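Local atomic coordinates of folylpolyglutamate synthase (FolC) (Helicobacter pylori, PDB entry 6K8C), a protein that probably uses ATP to add glutamate to dihydropteroate and, in successive steps, to tetrahydrofolates, yielding dihydrofolate and folylpolyglutamates. Residues I180-T183 / K184-M188; K259-V262 / L263-L266; N383-Y386 / K387-E391. All blocks are in the same frame, centred on the assembly; numbering follows the deposited sequence.

In the fold
All three contacts are local, each within one continuous segment, and they lie well apart. Interaction 1 lies in the C-terminal part of helix 177-185 and the turn after it, in the Mur ligase middle domain, and its Lys-184 touches Thr-55, part of the P-loop sequence Gly-Thr-Asn-Gly-Lys-Gly-Ser, a motif that probably binds the ATP phosphates, as in relatives. Interaction 2, whose centre is about 33 Å from that of interaction 1, lies against helix 58-70, the helix that begins within this motif. Interaction 3 belongs to the C-terminal helix of the glutamate ligase domain. Its centre is about 35 Å from that of interaction 1 and about 40 Å from that of interaction 2, on the opposite side of the chain's centre from both.

Interaction 1. Residues I180-T183 / K184-M188; sequences IAQT and KLKAM
Lys-184 runs alongside Ile-180, one turn back on the helix, and both side chains point the same way. Its CG lies 3.5 Å from Ile-180 O and its CE 3.9 Å from Ile-180 CG2, so the lysine's aliphatic part rests on the isoleucine before the chain bends at its last torsion. By sequence, Lys-184 probably matches the lysine that is carbamylated in relatives; here it is an unmodified lysine.

On another side of the helix, Gln-182 and Lys-186 meet at their polar ends. Lys-186 NZ donates to Gln-182 OE1 over 3.1 Å, in the plane of the amide and on a lone pair. A bend in the glutamine (chi2 -52°) turns its amide to meet the ammonium, while NE2 is held by Glu-178, which fixes the amide's rotation from its second end. The backbone joins the same residues, since Lys-186 N bonds Gln-182 O at 3.0 Å. Ile-180 O has two donors: Thr-183 OG1 at 3.2 Å and, weakly, Lys-184 N.

Helix 177-185 forms the crossover of a beta-alpha-beta unit between parallel neighbours 159-162 and 191-194. Leu-185 touches both Phe-162 of the first strand and Ala-205 of helix 199-211, whose Ala-204 and Ile-208 receive Gln-182, while Lys-184 reaches Ile-165 and the P-loop residue Thr-55.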
ATOM      1  N   ILE A 180      -4.679 -15.308 -10.895  1.00 41.07           N
ATOM      2  CA  ILE A 180      -4.115 -14.128 -10.242  1.00 45.90           C
ATOM      3  C   ILE A 180      -2.601 -14.248 -10.167  1.00 42.73           C
ATOM      4  O   ILE A 180      -1.863 -13.326 -10.539  1.00 42.37           O
ATOM      5  CB  ILE A 180      -4.727 -13.936  -8.844  1.00 45.02           C
ATOM      6  CG1 ILE A 180      -6.255 -13.898  -8.920  1.00 47.26           C
ATOM      7  CG2 ILE A 180      -4.174 -12.672  -8.193  1.00 47.93           C
ATOM      8  CD1 ILE A 180      -6.797 -12.756  -9.731  1.00 51.45           C
ATOM      9  N   ALA A 181      -2.118 -15.400  -9.695  1.00 34.23           N
ATOM     10  CA  ALA A 181      -0.683 -15.614  -9.559  1.00 40.22           C
ATOM     11  C   ALA A 181       0.026 -15.478 -10.898  1.00 44.92           C
ATOM     12  O   ALA A 181       1.134 -14.935 -10.967  1.00 39.77           O
ATOM     13  CB  ALA A 181      -0.420 -16.991  -8.951  1.00 38.00           C
ATOM     14  N   GLN A 182      -0.609 -15.947 -11.975  1.00 42.39           N
ATOM     15  CA  GLN A 182       0.033 -15.937 -13.285  1.00 44.45           C
ATOM     16  C   GLN A 182       0.350 -14.519 -13.740  1.00 45.27           C
ATOM     17  O   GLN A 182       1.477 -14.227 -14.156  1.00 43.84           O
ATOM     18  CB  GLN A 182      -0.861 -16.638 -14.310  1.00 53.00           C
ATOM     19  CG  GLN A 182      -0.700 -18.139 -14.327  1.00 58.05           C
ATOM     20  CD  GLN A 182       0.746 -18.560 -14.462  1.00 54.15           C
ATOM     21  OE1 GLN A 182       1.485 -18.031 -15.292  1.00 62.98           O
ATOM     22  NE2 GLN A 182       1.160 -19.512 -13.638  1.00 50.59           N
ATOM     23  N   THR A 183      -0.633 -13.618 -13.662  1.00 47.21           N
ATOM     24  CA  THR A 183      -0.429 -12.261 -14.161  1.00 49.20           C
ATOM     25  C   THR A 183       0.631 -11.522 -13.352  1.00 50.27           C
ATOM     26  O   THR A 183       1.432 -10.764 -13.912  1.00 51.40           O
ATOM     27  CB  THR A 183      -1.749 -11.489 -14.146  1.00 55.16           C
ATOM     28  OG1 THR A 183      -2.080 -11.120 -12.800  1.00 63.27           O
ATOM     29  CG2 THR A 183      -2.867 -12.344 -14.718  1.00 58.04           C
ATOM     30  N   LYS A 184       0.655 -11.734 -12.034  1.00 33.79           N
ATOM     31  CA  LYS A 184       1.646 -11.068 -11.195  1.00 33.51           C
ATOM     32  C   LYS A 184       3.043 -11.630 -11.432  1.00 35.03           C
ATOM     33  O   LYS A 184       4.012 -10.872 -11.551  1.00 38.22           O
ATOM     34  CB  LYS A 184       1.257 -11.202  -9.720  1.00 37.48           C
ATOM     35  CG  LYS A 184      -0.061 -10.534  -9.356  1.00 39.21           C
ATOM     36  CD  LYS A 184      -0.229 -10.424  -7.848  1.00 38.77           C
ATOM     37  CE  LYS A 184      -1.568  -9.793  -7.474  1.00 33.58           C
ATOM     38  NZ  LYS A 184      -1.626  -8.354  -7.830  1.00 36.69           N
ATOM     39  N   LEU A 185       3.165 -12.952 -11.516  1.00 39.32           N
ATOM     40  CA  LEU A 185       4.474 -13.587 -11.555  1.00 32.17           C
ATOM     41  C   LEU A 185       5.112 -13.572 -12.937  1.00 39.55           C
ATOM     42  O   LEU A 185       6.337 -13.701 -13.035  1.00 36.41           O
ATOM     43  CB  LEU A 185       4.367 -15.031 -11.060  1.00 31.10           C
ATOM     44  CG  LEU A 185       4.021 -15.177  -9.578  1.00 33.07           C
ATOM     45  CD1 LEU A 185       3.466 -16.567  -9.290  1.00 37.04           C
ATOM     46  CD2 LEU A 185       5.240 -14.887  -8.718  1.00 33.51           C
ATOM     47  N   LYS A 186       4.321 -13.418 -14.003  1.00 37.42           N
ATOM     48  CA  LYS A 186       4.875 -13.532 -15.350  1.00 48.39           C
ATOM     49  C   LYS A 186       5.908 -12.451 -15.637  1.00 48.89           C
ATOM     50  O   LYS A 186       6.836 -12.675 -16.423  1.00 49.12           O
ATOM     51  CB  LYS A 186       3.754 -13.480 -16.389  1.00 50.66           C
ATOM     52  CG  LYS A 186       3.260 -14.851 -16.814  1.00 60.72           C
ATOM     53  CD  LYS A 186       2.043 -14.757 -17.719  1.00 71.24           C
ATOM     54  CE  LYS A 186       1.508 -16.141 -18.048  1.00 73.71           C
ATOM     55  NZ  LYS A 186       0.146 -16.359 -17.489  1.00 74.04           N
ATOM     56  N   ALA A 187       5.773 -11.283 -15.013  1.00 39.75           N
ATOM     57  CA  ALA A 187       6.696 -10.180 -15.228  1.00 48.19           C
ATOM     58  C   ALA A 187       7.893 -10.212 -14.283  1.00 48.38           C
ATOM     59  O   ALA A 187       8.590  -9.198 -14.150  1.00 43.07           O
ATOM     60  CB  ALA A 187       5.956  -8.849 -15.100  1.00 53.18           C
ATOM     61  N   MET A 188       8.148 -11.342 -13.624  1.00 39.16           N
ATOM     62  CA  MET A 188       9.333 -11.447 -12.787  1.00 32.94           C
ATOM     63  C   MET A 188      10.588 -11.327 -13.642  1.00 39.88           C
ATOM     64  O   MET A 188      10.637 -11.807 -14.779  1.00 36.91           O
ATOM     65  CB  MET A 188       9.329 -12.766 -12.000  1.00 38.04           C
ATOM     66  CG  MET A 188       9.967 -13.952 -12.704  1.00 34.40           C
ATOM     67  SD  MET A 188      10.235 -15.404 -11.653  1.00 36.66           S
ATOM     68  CE  MET A 188       8.588 -15.733 -11.025  1.00 29.63           C
TER

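Interaction 2. Residues K259-V262 / L263-L266; sequences KQEV and LKNL
The carboxylate of Glu-261 folds back over the turn that its own residue begins, and OE1 comes within 2.8 Å of Lys-264 N. The chain bends at chi2 (-75°) to bring it there. The N-H points poorly at the oxygen, with an angle of 123°, and the bond is weak. The same N-H also makes a longer, straighter, but still weak bond of 3.4 Å to Glu-261 O, the closing bond of a type I turn from Glu-261 to Lys-264. One donor is thus shared between a side-chain and a main-chain acceptor of a single residue.

Glu-261 O has a firmer partner in a water that donates to it over 2.7 Å. This water in turn accepts from Asn-265 N at 2.6 Å, linking the first residue of the turn to the residue just after it, where the backbone groups do not meet directly. One residue on, Leu-266 N bonds weakly to Leu-263 O, which also takes a weak bond from Arg-233 NH2. Upstream, Glu-261 is the centre of an inverse gamma turn, and Gln-260 N is taken up by Asn-258 OD1.

Lys-264 passes across the carboxylate through its methylenes, with CB 3.2 Å from Glu-261 OE1. Its NZ stays 4.4 Å from that oxygen, too far for a salt bridge, though the opposite charges probably attract one another weakly.

Beneath this polar side, the apolar side chains face three helices. Val-262 lies against Leu-68 of helix 58-70 and Leu-248 and Phe-251 of helix 241-254. Leu-263 meets Val-227 of helix 225-234, and Leu-266 touches all three helices through Leu-67, Leu-244 and Tyr-230.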
ATOM      1  N   LYS A 259      27.176  -6.034   6.800  1.00 36.32           N
ATOM      2  CA  LYS A 259      27.084  -6.979   7.909  1.00 45.73           C
ATOM      3  C   LYS A 259      26.696  -6.297   9.218  1.00 49.39           C
ATOM      4  O   LYS A 259      26.983  -6.827  10.297  1.00 47.40           O
ATOM      5  CB  LYS A 259      28.403  -7.737   8.069  1.00 48.77           C
ATOM      6  CG  LYS A 259      28.789  -8.553   6.842  1.00 43.38           C
ATOM      7  CD  LYS A 259      27.786  -9.673   6.594  1.00 47.17           C
ATOM      8  CE  LYS A 259      28.361 -10.747   5.682  1.00 60.62           C
ATOM      9  NZ  LYS A 259      27.781 -10.685   4.311  1.00 55.68           N
ATOM     10  N   GLN A 260      26.039  -5.142   9.146  1.00 45.89           N
ATOM     11  CA  GLN A 260      25.662  -4.404  10.343  1.00 48.08           C
ATOM     12  C   GLN A 260      24.334  -4.910  10.900  1.00 47.64           C
ATOM     13  O   GLN A 260      23.521  -5.516  10.196  1.00 41.52           O
ATOM     14  CB  GLN A 260      25.568  -2.909  10.044  1.00 36.53           C
ATOM     15  CG  GLN A 260      26.825  -2.317   9.430  1.00 49.38           C
ATOM     16  CD  GLN A 260      26.562  -1.002   8.720  1.00 63.20           C
ATOM     17  OE1 GLN A 260      25.744  -0.197   9.166  1.00 64.32           O
ATOM     18  NE2 GLN A 260      27.257  -0.777   7.611  1.00 67.06           N
ATOM     19  N   GLU A 261      24.125  -4.656  12.195  1.00 38.78           N
ATOM     20  CA  GLU A 261      22.879  -5.016  12.873  1.00 43.23           C
ATOM     21  C   GLU A 261      21.894  -3.870  12.666  1.00 43.65           C
ATOM     22  O   GLU A 261      21.742  -2.971  13.497  1.00 45.39           O
ATOM     23  CB  GLU A 261      23.128  -5.298  14.350  1.00 53.24           C
ATOM     24  CG  GLU A 261      22.287  -6.432  14.930  1.00 59.47           C
ATOM     25  CD  GLU A 261      20.839  -6.037  15.171  1.00 66.65           C
ATOM     26  OE1 GLU A 261      20.542  -4.823  15.193  1.00 60.02           O
ATOM     27  OE2 GLU A 261      19.992  -6.942  15.339  1.00 72.63           O
ATOM     28  N   VAL A 262      21.202  -3.917  11.527  1.00 39.71           N
ATOM     29  CA  VAL A 262      20.423  -2.767  11.081  1.00 31.65           C
ATOM     30  C   VAL A 262      19.115  -2.595  11.847  1.00 33.44           C
ATOM     31  O   VAL A 262      18.527  -1.506  11.815  1.00 36.05           O
ATOM     32  CB  VAL A 262      20.154  -2.886   9.572  1.00 28.51           C
ATOM     33  CG1 VAL A 262      21.466  -2.819   8.807  1.00 33.31           C
ATOM     34  CG2 VAL A 262      19.429  -4.190   9.268  1.00 32.21           C
ATOM     35  N   LEU A 263      18.635  -3.633  12.533  1.00 32.77           N
ATOM     36  CA  LEU A 263      17.381  -3.517  13.266  1.00 30.74           C
ATOM     37  C   LEU A 263      17.523  -2.743  14.569  1.00 41.77           C
ATOM     38  O   LEU A 263      16.522  -2.227  15.077  1.00 33.30           O
ATOM     39  CB  LEU A 263      16.810  -4.903  13.560  1.00 32.59           C
ATOM     40  CG  LEU A 263      16.395  -5.688  12.320  1.00 38.22           C
ATOM     41  CD1 LEU A 263      15.619  -6.926  12.716  1.00 31.92           C
ATOM     42  CD2 LEU A 263      15.589  -4.801  11.375  1.00 33.10           C
ATOM     43  N   LYS A 264      18.735  -2.646  15.119  1.00 38.76           N
ATOM     44  CA  LYS A 264      18.901  -2.019  16.425  1.00 45.03           C
ATOM     45  C   LYS A 264      18.505  -0.549  16.390  1.00 48.98           C
ATOM     46  O   LYS A 264      17.878  -0.046  17.329  1.00 53.11           O
ATOM     47  CB  LYS A 264      20.343  -2.178  16.906  1.00 49.95           C
ATOM     48  CG  LYS A 264      20.487  -3.123  18.091  1.00 62.44           C
ATOM     49  CD  LYS A 264      21.869  -3.752  18.144  1.00 62.05           C
ATOM     50  CE  LYS A 264      21.861  -5.015  18.992  1.00 67.04           C
ATOM     51  NZ  LYS A 264      23.041  -5.883  18.714  1.00 73.10           N
ATOM     52  N   ASN A 265      18.845   0.152  15.311  1.00 42.90           N
ATOM     53  CA  ASN A 265      18.536   1.569  15.177  1.00 50.66           C
ATOM     54  C   ASN A 265      17.445   1.844  14.149  1.00 42.21           C
ATOM     55  O   ASN A 265      17.249   3.000  13.767  1.00 42.29           O
ATOM     56  CB  ASN A 265      19.801   2.353  14.820  1.00 51.62           C
ATOM     57  CG  ASN A 265      20.913   2.142  15.823  1.00 57.73           C
ATOM     58  OD1 ASN A 265      20.667   2.023  17.023  1.00 55.12           O
ATOM     59  ND2 ASN A 265      22.147   2.089  15.336  1.00 69.12           N
ATOM     60  N   LEU A 266      16.738   0.817  13.687  1.00 40.69           N
ATOM     61  CA  LEU A 266      15.625   1.042  12.774  1.00 37.42           C
ATOM     62  C   LEU A 266      14.525   1.808  13.495  1.00 42.21           C
ATOM     63  O   LEU A 266      14.116   1.434  14.598  1.00 34.71           O
ATOM     64  CB  LEU A 266      15.092  -0.288  12.243  1.00 34.72           C
ATOM     65  CG  LEU A 266      13.944  -0.218  11.232  1.00 35.84           C
ATOM     66  CD1 LEU A 266      14.373   0.533   9.979  1.00 41.05           C
ATOM     67  CD2 LEU A 266      13.443  -1.615  10.877  1.00 29.69           C
TER
HETATM   68  O   HOH W   1      20.789  -0.493  13.739  1.00 49.10           O

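Interaction 3. Residues N383-Y386 / K387-E391; sequences NAFY and KRYQE
Gln-390 lies over one face of the Tyr-386 ring, one helical turn back. Its CB starts 3.2 Å from Tyr-386 O, the same carbonyl that accepts Gln-390 N. CG then stands above the ring in a CH-pi contact, 4.0 Å from the centroid and 19° off the normal, offset toward the rim. Beyond it the extended chain lays the amide nearly flat on the ring, the two planes 18° apart: CD is 3.6 Å from Tyr-386 CE2, OE1 overhangs the rim beside CE2, 3.8 Å from that atom, and NE2 finishes 3.5 Å from Tyr-386 OH. The tyrosine also meets Phe-85 edge-to-face.

Helix 379-390 directly follows strand 373-376 in the glutamate ligase domain and packs on its mixed sheet. Phe-385 sits on Ile-282 and Ile-284 of strand 282-285, and Tyr-389 reaches Ile-282 as well as Leu-278 and Ser-279 of strand 276-279. Within the helix these two rings are nearly parallel but slid apart, with centroids 5.6 Å from each other, so they barely overlap. Instead, Tyr-389 CB lies over one face of the Phe-385 ring, 4.2 Å from its centroid.

At the start of the segment, Asn-383 has its CG anti to the backbone nitrogen (chi1 173°), which swings the amide toward Lys-387, whose chain crosses it at a slant, OD1 3.4 Å from Lys-387 CD. OD1 receives a weak bond from Lys-387 NZ, whereas ND2 donates to Val-84 O, a stronger link to the loop that also supplies Phe-85.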
ATOM      1  N   ASN A 383     -11.123   6.943   2.936  1.00 34.34           N
ATOM      2  CA  ASN A 383     -11.112   8.140   2.101  1.00 40.57           C
ATOM      3  C   ASN A 383     -12.512   8.727   1.954  1.00 40.34           C
ATOM      4  O   ASN A 383     -12.678   9.952   1.947  1.00 41.32           O
ATOM      5  CB  ASN A 383     -10.509   7.823   0.733  1.00 34.09           C
ATOM      6  CG  ASN A 383     -10.628   8.982  -0.234  1.00 48.16           C
ATOM      7  OD1 ASN A 383     -11.542   9.024  -1.057  1.00 55.70           O
ATOM      8  ND2 ASN A 383      -9.711   9.938  -0.132  1.00 45.15           N
ATOM      9  N   ALA A 384     -13.532   7.868   1.855  1.00 42.90           N
ATOM     10  CA  ALA A 384     -14.904   8.361   1.761  1.00 38.98           C
ATOM     11  C   ALA A 384     -15.360   8.987   3.073  1.00 46.35           C
ATOM     12  O   ALA A 384     -16.081   9.992   3.067  1.00 42.97           O
ATOM     13  CB  ALA A 384     -15.847   7.231   1.345  1.00 37.36           C
ATOM     14  N   PHE A 385     -14.960   8.409   4.208  1.00 31.72           N
ATOM     15  CA  PHE A 385     -15.228   9.060   5.486  1.00 32.02           C
ATOM     16  C   PHE A 385     -14.562  10.426   5.548  1.00 32.07           C
ATOM     17  O   PHE A 385     -15.160  11.404   6.011  1.00 34.75           O
ATOM     18  CB  PHE A 385     -14.733   8.209   6.654  1.00 32.74           C
ATOM     19  CG  PHE A 385     -14.747   8.947   7.960  1.00 31.37           C
ATOM     20  CD1 PHE A 385     -15.918   9.052   8.691  1.00 29.13           C
ATOM     21  CD2 PHE A 385     -13.608   9.582   8.433  1.00 30.17           C
ATOM     22  CE1 PHE A 385     -15.948   9.745   9.884  1.00 33.29           C
ATOM     23  CE2 PHE A 385     -13.634  10.280   9.623  1.00 33.17           C
ATOM     24  CZ  PHE A 385     -14.803  10.362  10.350  1.00 38.08           C
ATOM     25  N   TYR A 386     -13.300  10.497   5.122  1.00 30.85           N
ATOM     26  CA  TYR A 386     -12.534  11.730   5.255  1.00 36.27           C
ATOM     27  C   TYR A 386     -13.167  12.866   4.463  1.00 39.73           C
ATOM     28  O   TYR A 386     -13.148  14.023   4.900  1.00 37.09           O
ATOM     29  CB  TYR A 386     -11.095  11.499   4.798  1.00 37.46           C
ATOM     30  CG  TYR A 386     -10.227  12.727   4.906  1.00 39.19           C
ATOM     31  CD1 TYR A 386     -10.010  13.339   6.135  1.00 36.02           C
ATOM     32  CD2 TYR A 386      -9.622  13.275   3.783  1.00 37.60           C
ATOM     33  CE1 TYR A 386      -9.214  14.461   6.242  1.00 42.50           C
ATOM     34  CE2 TYR A 386      -8.824  14.401   3.881  1.00 39.16           C
ATOM     35  CZ  TYR A 386      -8.623  14.991   5.112  1.00 49.40           C
ATOM     36  OH  TYR A 386      -7.831  16.113   5.219  1.00 49.32           O
ATOM     37  N   LYS A 387     -13.729  12.557   3.295  1.00 41.03           N
ATOM     38  CA  LYS A 387     -14.376  13.589   2.490  1.00 44.32           C
ATOM     39  C   LYS A 387     -15.626  14.117   3.182  1.00 52.95           C
ATOM     40  O   LYS A 387     -15.838  15.333   3.258  1.00 49.87           O
ATOM     41  CB  LYS A 387     -14.711  13.039   1.104  1.00 43.31           C
ATOM     42  CG  LYS A 387     -13.545  13.089   0.127  1.00 53.63           C
ATOM     43  CD  LYS A 387     -13.404  11.777  -0.627  1.00 61.32           C
ATOM     44  CE  LYS A 387     -13.105  12.006  -2.097  1.00 62.80           C
ATOM     45  NZ  LYS A 387     -13.625  10.896  -2.946  1.00 68.73           N
ATOM     46  N   ARG A 388     -16.461  13.216   3.706  1.00 40.84           N
ATOM     47  CA  ARG A 388     -17.655  13.641   4.428  1.00 41.34           C
ATOM     48  C   ARG A 388     -17.286  14.380   5.706  1.00 51.50           C
ATOM     49  O   ARG A 388     -17.944  15.360   6.078  1.00 54.76           O
ATOM     50  CB  ARG A 388     -18.537  12.430   4.732  1.00 46.69           C
ATOM     51  CG  ARG A 388     -18.956  11.658   3.485  1.00 62.59           C
ATOM     52  CD  ARG A 388     -19.842  10.460   3.801  1.00 59.09           C
ATOM     53  NE  ARG A 388     -20.917  10.784   4.734  1.00 66.05           N
ATOM     54  CZ  ARG A 388     -21.821   9.909   5.163  1.00 51.53           C
ATOM     55  NH1 ARG A 388     -22.766  10.289   6.014  1.00 61.48           N
ATOM     56  NH2 ARG A 388     -21.783   8.653   4.738  1.00 57.17           N
ATOM     57  N   TYR A 389     -16.227  13.931   6.381  1.00 43.79           N
ATOM     58  CA  TYR A 389     -15.734  14.616   7.573  1.00 43.01           C
ATOM     59  C   TYR A 389     -15.192  15.997   7.227  1.00 49.89           C
ATOM     60  O   TYR A 389     -15.348  16.947   8.005  1.00 55.37           O
ATOM     61  CB  TYR A 389     -14.659  13.757   8.234  1.00 41.56           C
ATOM     62  CG  TYR A 389     -13.965  14.371   9.425  1.00 42.88           C
ATOM     63  CD1 TYR A 389     -14.585  14.424  10.664  1.00 39.72           C
ATOM     64  CD2 TYR A 389     -12.673  14.867   9.316  1.00 48.52           C
ATOM     65  CE1 TYR A 389     -13.946  14.973  11.760  1.00 52.53           C
ATOM     66  CE2 TYR A 389     -12.026  15.420  10.406  1.00 55.80           C
ATOM     67  CZ  TYR A 389     -12.666  15.466  11.625  1.00 50.46           C
ATOM     68  OH  TYR A 389     -12.028  16.014  12.715  1.00 68.98           O
ATOM     69  N   GLN A 390     -14.555  16.124   6.062  1.00 51.13           N
ATOM     70  CA  GLN A 390     -13.988  17.401   5.644  1.00 57.36           C
ATOM     71  C   GLN A 390     -15.075  18.448   5.445  1.00 60.15           C
ATOM     72  O   GLN A 390     -14.985  19.563   5.973  1.00 68.09           O
ATOM     73  CB  GLN A 390     -13.192  17.210   4.357  1.00 60.80           C
ATOM     74  CG  GLN A 390     -11.692  17.168   4.535  1.00 54.87           C
ATOM     75  CD  GLN A 390     -10.972  17.250   3.208  1.00 60.42           C
ATOM     76  OE1 GLN A 390     -11.371  16.608   2.235  1.00 64.22           O
ATOM     77  NE2 GLN A 390      -9.911  18.047   3.155  1.00 54.95           N
ATOM     78  N   GLU A 391     -16.116  18.104   4.684  1.00 68.78           N
ATOM     79  CA  GLU A 391     -17.216  19.022   4.418  1.00 69.05           C
ATOM     80  C   GLU A 391     -18.027  19.347   5.665  1.00 73.49           C
ATOM     81  O   GLU A 391     -18.960  20.151   5.580  1.00 83.24           O
ATOM     82  CB  GLU A 391     -18.121  18.428   3.338  1.00 71.90           C
ATOM     83  CG  GLU A 391     -17.346  17.847   2.161  1.00 76.28           C
ATOM     84  CD  GLU A 391     -18.185  17.684   0.908  1.00 92.73           C
ATOM     85  OE1 GLU A 391     -17.608  17.372  -0.156  1.00 86.48           O
ATOM     86  OE2 GLU A 391     -19.419  17.862   0.986  1.00 93.21           O
TER